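Long-range contacts in lipolytic protein G-D-S-L family (Chitinophaga pinensis, PDB 4Q7Q), which is of uncharacterised function but is probably a lipase or related ester hydrolase of the GDSL (SGNH-hydrolase) family: residues W8-D13 with G32-L37; G53-G58 with W83-P88; D134-A139 with Y223-A228. One frame throughout, in Å; residues are numbered along the deposited sequence. Where two conformers were deposited one is given.

Interaction 1 of 3, residues W8-D13 with G32-L37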
loop_
_atom_site.group_PDB
_atom_site.type_symbol
_atom_site.label_atom_id
_atom_site.label_comp_id
_atom_site.label_asym_id
_atom_site.label_seq_id
_atom_site.Cartn_x
_atom_site.Cartn_y
_atom_site.Cartn_z
ATOM N N TRP A 8 16.771 0.397 -8.274
ATOM C CA TRP A 8 15.656 0.951 -7.521
ATOM C C TRP A 8 15.191 -0.049 -6.477
ATOM O O TRP A 8 14.692 -1.118 -6.822
ATOM C CB TRP A 8 14.505 1.272 -8.478
ATOM C CG TRP A 8 13.150 1.456 -7.835
ATOM C CD1 TRP A 8 12.874 2.039 -6.626
ATOM C CD2 TRP A 8 11.895 1.028 -8.370
ATOM N NE1 TRP A 8 11.518 2.015 -6.392
ATOM C CE2 TRP A 8 10.897 1.392 -7.445
ATOM C CE3 TRP A 8 11.516 0.371 -9.546
ATOM C CZ2 TRP A 8 9.546 1.119 -7.658
ATOM C CZ3 TRP A 8 10.177 0.106 -9.760
ATOM C CH2 TRP A 8 9.206 0.484 -8.821
ATOM N N VAL A 9 15.358 0.308 -5.206
ATOM C CA VAL A 9 14.868 -0.507 -4.103
ATOM C C VAL A 9 13.467 -0.040 -3.727
ATOM O O VAL A 9 13.264 1.124 -3.362
ATOM C CB VAL A 9 15.805 -0.436 -2.878
ATOM C CG1 VAL A 9 15.187 -1.129 -1.673
ATOM C CG2 VAL A 9 17.145 -1.058 -3.216
ATOM N N ALA A 10 12.496 -0.941 -3.860
ATOM C CA ALA A 10 11.115 -0.636 -3.522
ATOM C C ALA A 10 10.796 -1.216 -2.155
ATOM O O ALA A 10 10.638 -2.424 -2.010
ATOM C CB ALA A 10 10.171 -1.204 -4.580
ATOM N N ILE A 11 10.716 -0.349 -1.151
ATOM C CA ILE A 11 10.409 -0.767 0.208
ATOM C C ILE A 11 8.903 -0.687 0.382
ATOM O O ILE A 11 8.273 0.303 -0.005
ATOM C CB ILE A 11 11.119 0.140 1.240
ATOM C CG1 ILE A 11 12.632 0.011 1.073
ATOM C CG2 ILE A 11 10.694 -0.196 2.681
ATOM C CD1 ILE A 11 13.426 0.988 1.886
ATOM N N GLY A 12 8.312 -1.718 0.957
ATOM C CA GLY A 12 6.876 -1.697 1.120
ATOM C C GLY A 12 6.315 -2.870 1.885
ATOM O O GLY A 12 7.050 -3.607 2.557
ATOM N N ASP A 13 4.996 -3.014 1.789
ATOM C CA ASP A 13 4.258 -4.086 2.447
ATOM C C ASP A 13 3.758 -5.075 1.379
ATOM O O ASP A 13 4.432 -5.269 0.370
ATOM C CB ASP A 13 3.110 -3.516 3.287
ATOM C CG ASP A 13 2.262 -2.504 2.517
ATOM O OD1 ASP A 13 2.055 -2.701 1.295
ATOM O OD2 ASP A 13 1.811 -1.503 3.126
ATOM N N GLY A 32 2.354 -6.655 -11.389
ATOM C CA GLY A 32 2.354 -5.745 -10.254
ATOM C C GLY A 32 2.916 -4.381 -10.612
ATOM O O GLY A 32 3.312 -4.151 -11.752
ATOM N N TYR A 33 2.975 -3.469 -9.649
ATOM C CA TYR A 33 3.364 -2.097 -9.991
ATOM C C TYR A 33 4.864 -1.912 -10.249
ATOM O O TYR A 33 5.249 -0.984 -10.961
ATOM C CB TYR A 33 2.809 -1.064 -8.988
ATOM C CG TYR A 33 3.630 -0.872 -7.732
ATOM C CD1 TYR A 33 4.673 0.054 -7.691
ATOM C CD2 TYR A 33 3.350 -1.591 -6.578
ATOM C CE1 TYR A 33 5.417 0.237 -6.549
ATOM C CE2 TYR A 33 4.100 -1.413 -5.427
ATOM C CZ TYR A 33 5.124 -0.496 -5.415
ATOM O OH TYR A 33 5.871 -0.340 -4.272
ATOM N N LEU A 34 5.703 -2.789 -9.698
ATOM C CA LEU A 34 7.144 -2.718 -9.982
ATOM C C LEU A 34 7.413 -3.112 -11.428
ATOM O O LEU A 34 8.167 -2.443 -12.153
ATOM C CB LEU A 34 7.952 -3.647 -9.068
ATOM C CG LEU A 34 7.680 -3.603 -7.560
ATOM C CD1 LEU A 34 8.661 -4.511 -6.809
ATOM C CD2 LEU A 34 7.741 -2.190 -7.023
ATOM N N THR A 35 6.789 -4.211 -11.839
ATOM C CA THR A 35 6.891 -4.710 -13.208
ATOM C C THR A 35 6.390 -3.658 -14.189
ATOM O O THR A 35 7.046 -3.362 -15.186
ATOM C CB THR A 35 6.098 -6.018 -13.360
ATOM O OG1 THR A 35 6.667 -7.011 -12.496
ATOM C CG2 THR A 35 6.101 -6.524 -14.810
ATOM N N ARG A 36 5.239 -3.065 -13.890
ATOM C CA ARG A 36 4.666 -2.058 -14.774
ATOM C C ARG A 36 5.504 -0.781 -14.824
ATOM O O ARG A 36 5.643 -0.177 -15.885
ATOM C CB ARG A 36 3.229 -1.754 -14.372
ATOM C CG ARG A 36 2.303 -2.938 -14.545
ATOM C CD ARG A 36 0.878 -2.620 -14.076
ATOM N NE ARG A 36 -0.007 -3.771 -14.239
ATOM C CZ ARG A 36 -0.563 -4.119 -15.394
ATOM N NH1 ARG A 36 -1.341 -5.189 -15.465
ATOM N NH2 ARG A 36 -0.342 -3.392 -16.482
ATOM N N LEU A 37 6.063 -0.371 -13.685
ATOM C CA LEU A 37 6.955 0.790 -13.673
ATOM C C LEU A 37 8.124 0.542 -14.622
ATOM O O LEU A 37 8.472 1.397 -15.439
ATOM C CB LEU A 37 7.473 1.086 -12.255
ATOM C CG LEU A 37 8.367 2.320 -12.014
ATOM C CD1 LEU A 37 9.829 2.170 -12.520
ATOM C CD2 LEU A 37 7.725 3.573 -12.597
HETATM O O HOH W 1 7.955 1.141 -2.842
#
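Within the SGNH-hydrolase fold, this contact packs helix 33-40 on strand 6-12 through W8, A10, Y33, L34 and L37. The strand leads into the family's GDS sequence, which begins at G12. The short axes pass 11.2 Å apart, and the segments run roughly antiparallel, at 153°. All five touching residues are buried, and their direct contacts are apolar. The six-membered end of the W8 indole does most of the touching. Its CH2 lies 3.5 Å from CD2 of L34, and its CZ3 lies 3.5 Å from CD1 of L37. W8 CG is anti to the backbone N (chi1 162°), and this carries the indole out to the helix. CE1 of Y33 stands at the indole edge, 4.4 Å from W8 CZ2. The L34 CD2 methyl is shared: it also meets A10 CB at 3.6 Å and lies over one face of the Y33 ring, near its rim. One water bridges the polar parts. It donates to I11 O at 3.0 Å and is hydrogen-bonded to Y33 OH at 2.9 Å. That hydroxyl also bonds T16. The indole NE1 is satisfied by S75 on strand 73-77. Strand 6-12 lies between strands 44-50 and 73-77 in the parallel sheet. Helix 241-257 flanks the contact, with F255 edge-to-face on W8 and A252 against L37.

Interaction 2 of 3, residues G53-G58 with W83-P88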
loop_
_atom_site.group_PDB
_atom_site.type_symbol
_atom_site.label_atom_id
_atom_site.label_comp_id
_atom_site.label_asym_id
_atom_site.label_seq_id
_atom_site.Cartn_x
_atom_site.Cartn_y
_atom_site.Cartn_z
ATOM N N GLY A 53 2.501 -8.090 4.865
ATOM C CA GLY A 53 1.839 -7.879 6.131
ATOM C C GLY A 53 2.517 -6.916 7.078
ATOM O O GLY A 53 2.008 -6.681 8.165
ATOM N N TRP A 54 3.664 -6.367 6.693
ATOM C CA TRP A 54 4.427 -5.552 7.637
ATOM C C TRP A 54 3.934 -4.114 7.751
ATOM O O TRP A 54 3.440 -3.516 6.789
ATOM C CB TRP A 54 5.916 -5.519 7.278
ATOM C CG TRP A 54 6.679 -6.784 7.533
ATOM C CD1 TRP A 54 6.215 -8.074 7.465
ATOM C CD2 TRP A 54 8.068 -6.876 7.858
ATOM N NE1 TRP A 54 7.242 -8.957 7.745
ATOM C CE2 TRP A 54 8.387 -8.243 7.985
ATOM C CE3 TRP A 54 9.073 -5.930 8.069
ATOM C CZ2 TRP A 54 9.664 -8.686 8.304
ATOM C CZ3 TRP A 54 10.347 -6.374 8.384
ATOM C CH2 TRP A 54 10.625 -7.737 8.511
ATOM N N THR A 55 4.137 -3.549 8.934
ATOM C CA THR A 55 3.905 -2.132 9.167
ATOM C C THR A 55 5.209 -1.360 8.937
ATOM O O THR A 55 6.291 -1.961 8.836
ATOM C CB THR A 55 3.464 -1.880 10.608
ATOM O OG1 THR A 55 4.520 -2.289 11.485
ATOM C CG2 THR A 55 2.197 -2.671 10.929
ATOM N N SER A 56 5.123 -0.035 8.873
ATOM C CA SER A 56 6.348 0.761 8.873
ATOM C C SER A 56 7.143 0.522 10.160
ATOM O O SER A 56 8.372 0.617 10.168
ATOM C CB SER A 56 6.066 2.252 8.675
ATOM O OG SER A 56 5.460 2.824 9.820
ATOM N N GLY A 57 6.434 0.209 11.240
ATOM C CA GLY A 57 7.065 -0.154 12.501
ATOM C C GLY A 57 7.921 -1.407 12.381
ATOM O O GLY A 57 9.039 -1.451 12.899
ATOM N N GLY A 58 7.406 -2.432 11.706
ATOM C CA GLY A 58 8.176 -3.646 11.468
ATOM C C GLY A 58 9.377 -3.430 10.558
ATOM O O GLY A 58 10.473 -3.954 10.806
ATOM N N TRP A 83 -2.100 1.608 9.986
ATOM C CA TRP A 83 -3.467 2.054 10.229
ATOM C C TRP A 83 -4.343 0.929 10.772
ATOM O O TRP A 83 -5.028 1.093 11.790
ATOM C CB TRP A 83 -4.096 2.655 8.964
ATOM C CG TRP A 83 -5.573 2.883 9.120
ATOM C CD1 TRP A 83 -6.176 3.911 9.787
ATOM C CD2 TRP A 83 -6.634 2.062 8.598
ATOM N NE1 TRP A 83 -7.548 3.778 9.720
ATOM C CE2 TRP A 83 -7.851 2.651 8.998
ATOM C CE3 TRP A 83 -6.668 0.883 7.844
ATOM C CZ2 TRP A 83 -9.091 2.105 8.665
ATOM C CZ3 TRP A 83 -7.895 0.341 7.515
ATOM C CH2 TRP A 83 -9.097 0.958 7.926
ATOM N N TRP A 84 -4.332 -0.219 10.101
ATOM C CA TRP A 84 -5.191 -1.310 10.528
ATOM C C TRP A 84 -4.825 -1.791 11.933
ATOM O O TRP A 84 -5.692 -2.188 12.708
ATOM C CB TRP A 84 -5.182 -2.478 9.530
ATOM C CG TRP A 84 -6.078 -3.572 9.998
ATOM C CD1 TRP A 84 -5.713 -4.825 10.402
ATOM C CD2 TRP A 84 -7.489 -3.475 10.207
ATOM N NE1 TRP A 84 -6.819 -5.527 10.817
ATOM C CE2 TRP A 84 -7.923 -4.718 10.712
ATOM C CE3 TRP A 84 -8.436 -2.463 9.999
ATOM C CZ2 TRP A 84 -9.258 -4.976 11.013
ATOM C CZ3 TRP A 84 -9.766 -2.721 10.301
ATOM C CH2 TRP A 84 -10.162 -3.965 10.802
ATOM N N GLN A 85 -3.545 -1.729 12.277
ATOM C CA GLN A 85 -3.107 -2.208 13.583
ATOM C C GLN A 85 -3.274 -1.157 14.672
ATOM O O GLN A 85 -3.070 -1.445 15.850
ATOM C CB GLN A 85 -1.673 -2.736 13.512
ATOM C CG GLN A 85 -1.599 -4.011 12.680
ATOM C CD GLN A 85 -0.218 -4.627 12.615
ATOM O OE1 GLN A 85 0.612 -4.433 13.508
ATOM N NE2 GLN A 85 0.032 -5.387 11.553
ATOM N N GLY A 86 -3.669 0.054 14.286
ATOM C CA GLY A 86 -3.921 1.108 15.253
ATOM C C GLY A 86 -2.670 1.776 15.805
ATOM O O GLY A 86 -2.713 2.375 16.889
ATOM N N ARG A 87 -1.553 1.681 15.082
ATOM C CA ARG A 87 -0.317 2.346 15.513
ATOM C C ARG A 87 -0.504 3.847 15.483
ATOM O O ARG A 87 -1.051 4.377 14.521
ATOM C CB ARG A 87 0.849 2.033 14.574
ATOM C CG ARG A 87 1.625 0.769 14.830
ATOM C CD ARG A 87 2.931 0.810 14.035
ATOM N NE ARG A 87 4.073 1.319 14.800
ATOM C CZ ARG A 87 5.032 2.103 14.302
ATOM N NH1 ARG A 87 4.982 2.511 13.037
ATOM N NH2 ARG A 87 6.044 2.494 15.074
ATOM N N PRO A 88 -0.025 4.547 16.518
ATOM C CA PRO A 88 -0.169 6.006 16.507
ATOM C C PRO A 88 0.620 6.646 15.370
ATOM O O PRO A 88 1.780 6.306 15.130
ATOM C CB PRO A 88 0.407 6.432 17.864
ATOM C CG PRO A 88 1.208 5.294 18.342
ATOM C CD PRO A 88 0.611 4.056 17.752
HETATM O O HOH W 2 2.443 -6.652 10.899
#
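T55 and Q85 meet by van der Waals contact where the start of helix 56-61 faces the end of helix 80-85. The CG2 methyl of T55 is 3.5 Å from each of CD, OE1 and NE2 of Q85, so it sits over the flat of the amide. T55 OG1 lies between its backbone N and carbonyl carbon (chi1 62°). There it accepts from G58 N at 2.9 Å and N-caps the helix, while CG2 is left to face Q85.

Water carries the polar link. It donates to G53 O and accepts from Q85 NE2, each at 2.8 Å.

G86 ends helix 80-85 in a Schellman motif, and R87 follows it. The R87 guanidinium turns one face to the backbone of G57, whose CA lies over it toward the rim, 3.5 Å from R87 CZ. A side chain at G57 would clash there. A bend at chi3 (94°) turns the group this way. R87 NH1 is 3.3 Å from S56 OG, but the angle is poor for a bond. The strongest partner of both is D82, by salt bridge to R87 NH1 and hydrogen bond to S56 OG; S107 also bonds R87 NH1. With an alanine in place of R87, D82 would probably lose its charged mate and G57 the flat cover over its CA.

G53 and N81, which bonds W54 O, are probably the oxyanion-hole glycine and asparagine of this family. The chemistry implies a junction set by water, shape and the D82 charge, which would offset the arginine beside a helix start.

Interaction 3 of 3, residues D134-A139 with Y223-A228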
loop_
_atom_site.group_PDB
_atom_site.type_symbol
_atom_site.label_atom_id
_atom_site.label_comp_id
_atom_site.label_asym_id
_atom_site.label_seq_id
_atom_site.Cartn_x
_atom_site.Cartn_y
_atom_site.Cartn_z
ATOM N N ASP A 134 -13.513 -2.836 2.252
ATOM C CA ASP A 134 -13.505 -4.033 3.088
ATOM C C ASP A 134 -12.577 -5.067 2.466
ATOM O O ASP A 134 -12.716 -5.415 1.295
ATOM C CB ASP A 134 -14.909 -4.633 3.187
ATOM C CG ASP A 134 -15.844 -3.827 4.066
ATOM O OD1 ASP A 134 -15.469 -2.745 4.560
ATOM O OD2 ASP A 134 -16.978 -4.298 4.260
ATOM N N PHE A 135 -11.634 -5.553 3.261
ATOM C CA PHE A 135 -10.666 -6.537 2.812
ATOM C C PHE A 135 -11.059 -7.922 3.290
ATOM O O PHE A 135 -11.420 -8.091 4.452
ATOM C CB PHE A 135 -9.293 -6.174 3.377
ATOM C CG PHE A 135 -8.299 -7.305 3.362
ATOM C CD1 PHE A 135 -7.824 -7.804 2.165
ATOM C CD2 PHE A 135 -7.829 -7.856 4.547
ATOM C CE1 PHE A 135 -6.898 -8.839 2.144
ATOM C CE2 PHE A 135 -6.900 -8.882 4.535
ATOM C CZ PHE A 135 -6.436 -9.380 3.330
ATOM N N VAL A 136 -11.003 -8.907 2.395
ATOM C CA VAL A 136 -11.141 -10.307 2.781
ATOM C C VAL A 136 -10.014 -11.097 2.127
ATOM O O VAL A 136 -9.876 -11.094 0.908
ATOM C CB VAL A 136 -12.504 -10.896 2.371
ATOM C CG1 VAL A 136 -12.638 -12.307 2.907
ATOM C CG2 VAL A 136 -13.636 -10.032 2.894
ATOM N N TYR A 137 -9.188 -11.745 2.944
ATOM C CA TYR A 137 -8.024 -12.466 2.445
ATOM C C TYR A 137 -8.435 -13.660 1.579
ATOM O O TYR A 137 -9.200 -14.525 2.009
ATOM C CB TYR A 137 -7.162 -12.935 3.621
ATOM C CG TYR A 137 -5.853 -13.584 3.228
ATOM C CD1 TYR A 137 -5.163 -13.176 2.092
ATOM C CD2 TYR A 137 -5.307 -14.604 3.996
ATOM C CE1 TYR A 137 -3.968 -13.767 1.730
ATOM C CE2 TYR A 137 -4.106 -15.201 3.643
ATOM C CZ TYR A 137 -3.440 -14.780 2.504
ATOM O OH TYR A 137 -2.246 -15.367 2.143
ATOM N N ILE A 138 -7.909 -13.707 0.360
ATOM C CA ILE A 138 -8.293 -14.727 -0.605
ATOM C C ILE A 138 -7.934 -16.155 -0.166
ATOM O O ILE A 138 -8.577 -17.123 -0.589
ATOM C CB ILE A 138 -7.717 -14.402 -2.010
ATOM C CG1 ILE A 138 -8.520 -15.110 -3.098
ATOM C CG2 ILE A 138 -6.233 -14.742 -2.103
ATOM C CD1 ILE A 138 -8.305 -14.525 -4.483
ATOM N N ALA A 139 -6.928 -16.291 0.696
ATOM C CA ALA A 139 -6.502 -17.617 1.144
ATOM C C ALA A 139 -7.113 -18.017 2.487
ATOM O O ALA A 139 -6.971 -19.165 2.917
ATOM C CB ALA A 139 -4.973 -17.709 1.195
ATOM N N TYR A 223 -16.574 -17.076 -0.458
ATOM C CA TYR A 223 -15.666 -15.938 -0.586
ATOM C C TYR A 223 -16.390 -14.799 -1.285
ATOM O O TYR A 223 -16.923 -14.979 -2.376
ATOM C CB TYR A 223 -14.406 -16.322 -1.355
ATOM C CG TYR A 223 -13.399 -15.194 -1.403
ATOM C CD1 TYR A 223 -12.703 -14.806 -0.257
ATOM C CD2 TYR A 223 -13.150 -14.505 -2.585
ATOM C CE1 TYR A 223 -11.791 -13.771 -0.288
ATOM C CE2 TYR A 223 -12.234 -13.465 -2.625
ATOM C CZ TYR A 223 -11.557 -13.108 -1.473
ATOM O OH TYR A 223 -10.652 -12.073 -1.506
ATOM N N PRO A 224 -16.443 -13.624 -0.642
ATOM C CA PRO A 224 -17.357 -12.574 -1.110
ATOM C C PRO A 224 -16.848 -11.746 -2.296
ATOM O O PRO A 224 -17.583 -10.886 -2.790
ATOM C CB PRO A 224 -17.519 -11.690 0.126
ATOM C CG PRO A 224 -16.214 -11.850 0.856
ATOM C CD PRO A 224 -15.827 -13.291 0.654
ATOM N N TYR A 225 -15.629 -12.002 -2.759
ATOM C CA TYR A 225 -15.108 -11.293 -3.926
ATOM C C TYR A 225 -14.736 -12.235 -5.076
ATOM O O TYR A 225 -13.558 -12.468 -5.330
ATOM C CB TYR A 225 -13.891 -10.449 -3.531
ATOM C CG TYR A 225 -14.189 -9.293 -2.603
ATOM C CD1 TYR A 225 -15.281 -8.459 -2.820
ATOM C CD2 TYR A 225 -13.368 -9.029 -1.514
ATOM C CE1 TYR A 225 -15.546 -7.392 -1.977
ATOM C CE2 TYR A 225 -13.621 -7.961 -0.659
ATOM C CZ TYR A 225 -14.714 -7.147 -0.893
ATOM O OH TYR A 225 -14.966 -6.083 -0.056
ATOM N N PRO A 226 -15.743 -12.780 -5.781
ATOM C CA PRO A 226 -15.459 -13.606 -6.957
ATOM C C PRO A 226 -14.791 -12.756 -8.041
ATOM O O PRO A 226 -14.739 -11.536 -7.886
ATOM C CB PRO A 226 -16.854 -14.078 -7.392
ATOM C CG PRO A 226 -17.784 -13.052 -6.867
ATOM C CD PRO A 226 -17.188 -12.608 -5.563
ATOM N N PRO A 227 -14.257 -13.386 -9.104
ATOM C CA PRO A 227 -13.564 -12.644 -10.165
ATOM C C PRO A 227 -14.322 -11.423 -10.695
ATOM O O PRO A 227 -13.697 -10.393 -10.951
ATOM C CB PRO A 227 -13.415 -13.690 -11.269
ATOM C CG PRO A 227 -13.267 -14.968 -10.520
ATOM C CD PRO A 227 -14.171 -14.843 -9.317
ATOM N N ALA A 228 -15.640 -11.533 -10.837
ATOM C CA ALA A 228 -16.457 -10.441 -11.363
ATOM C C ALA A 228 -16.432 -9.195 -10.474
ATOM O O ALA A 228 -16.839 -8.116 -10.903
ATOM C CB ALA A 228 -17.888 -10.911 -11.573
#
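Y223 and Y225 both turn a ring edge to the backbone of 134-139. V136 O lies at the edge of the Y223 ring, in its plane, and D134 O lies at the edge of the Y225 ring, near its plane. Oblique to the Y223 ring are Y137 O and I138 CA. V136 CG2 meets the Y225 ring obliquely too. The Y137 ring is covered by its own segment: A139 N is centred over one face.

Each tyrosine hydroxyl donates to its carbonyl. Y223 OH reaches V136 O at 2.7 Å, with a C=O...donor angle of 148°. Y225 OH reaches D134 O, also at 2.7 Å, at a more bent 130°. Both hydroxyls stand out of the carbonyl plane. Y223 CG is anti to the backbone N (chi1 -175°), which sends the ring out across to V136.

Strand 135-136 pairs with 144-145 in a small antiparallel sheet outside the main parallel one. Residues 223-228 belong to the long loop between strand 203-206 and helix 241-257. That loop goes on to D235, probably the acid of a Ser-His-Asp triad. Y223 touches D235, and V136 bonds it through the backbone.

V136 touches both tyrosines and the proline between them in sequence. Its CG1 is 3.6 Å from Y223 CE1, and its CG2 is 3.8 Å from P224 CG. The V136 and Y223 side chains lie alongside each other, pointing opposite ways. I138 adds CB at 3.8 Å from Y223 OH. D134 CB rests 3.6 Å from Y225 OH, while its carboxylate leads off to Y149 and K193.

Interaction 1 is core and interaction 2 surface; interaction 3 is partly buried. No two of them hold the same pair of elements. Interaction 1 joins the central sheet to a covering helix by apolar packing. Interaction 2 joins two helix ends through water, an amide and a charged group. Interaction 3 ties a small outlying sheet to a long loop with direct tyrosine-to-backbone bonds. Interactions 1 and 2 touch where D13 CB packs on W54 O at 3.5 Å, at the Asp of the GDS sequence. Interactions 2 and 3 stay about 7 Å apart at their nearest atoms. Each lies near family sequence thought to build the active site.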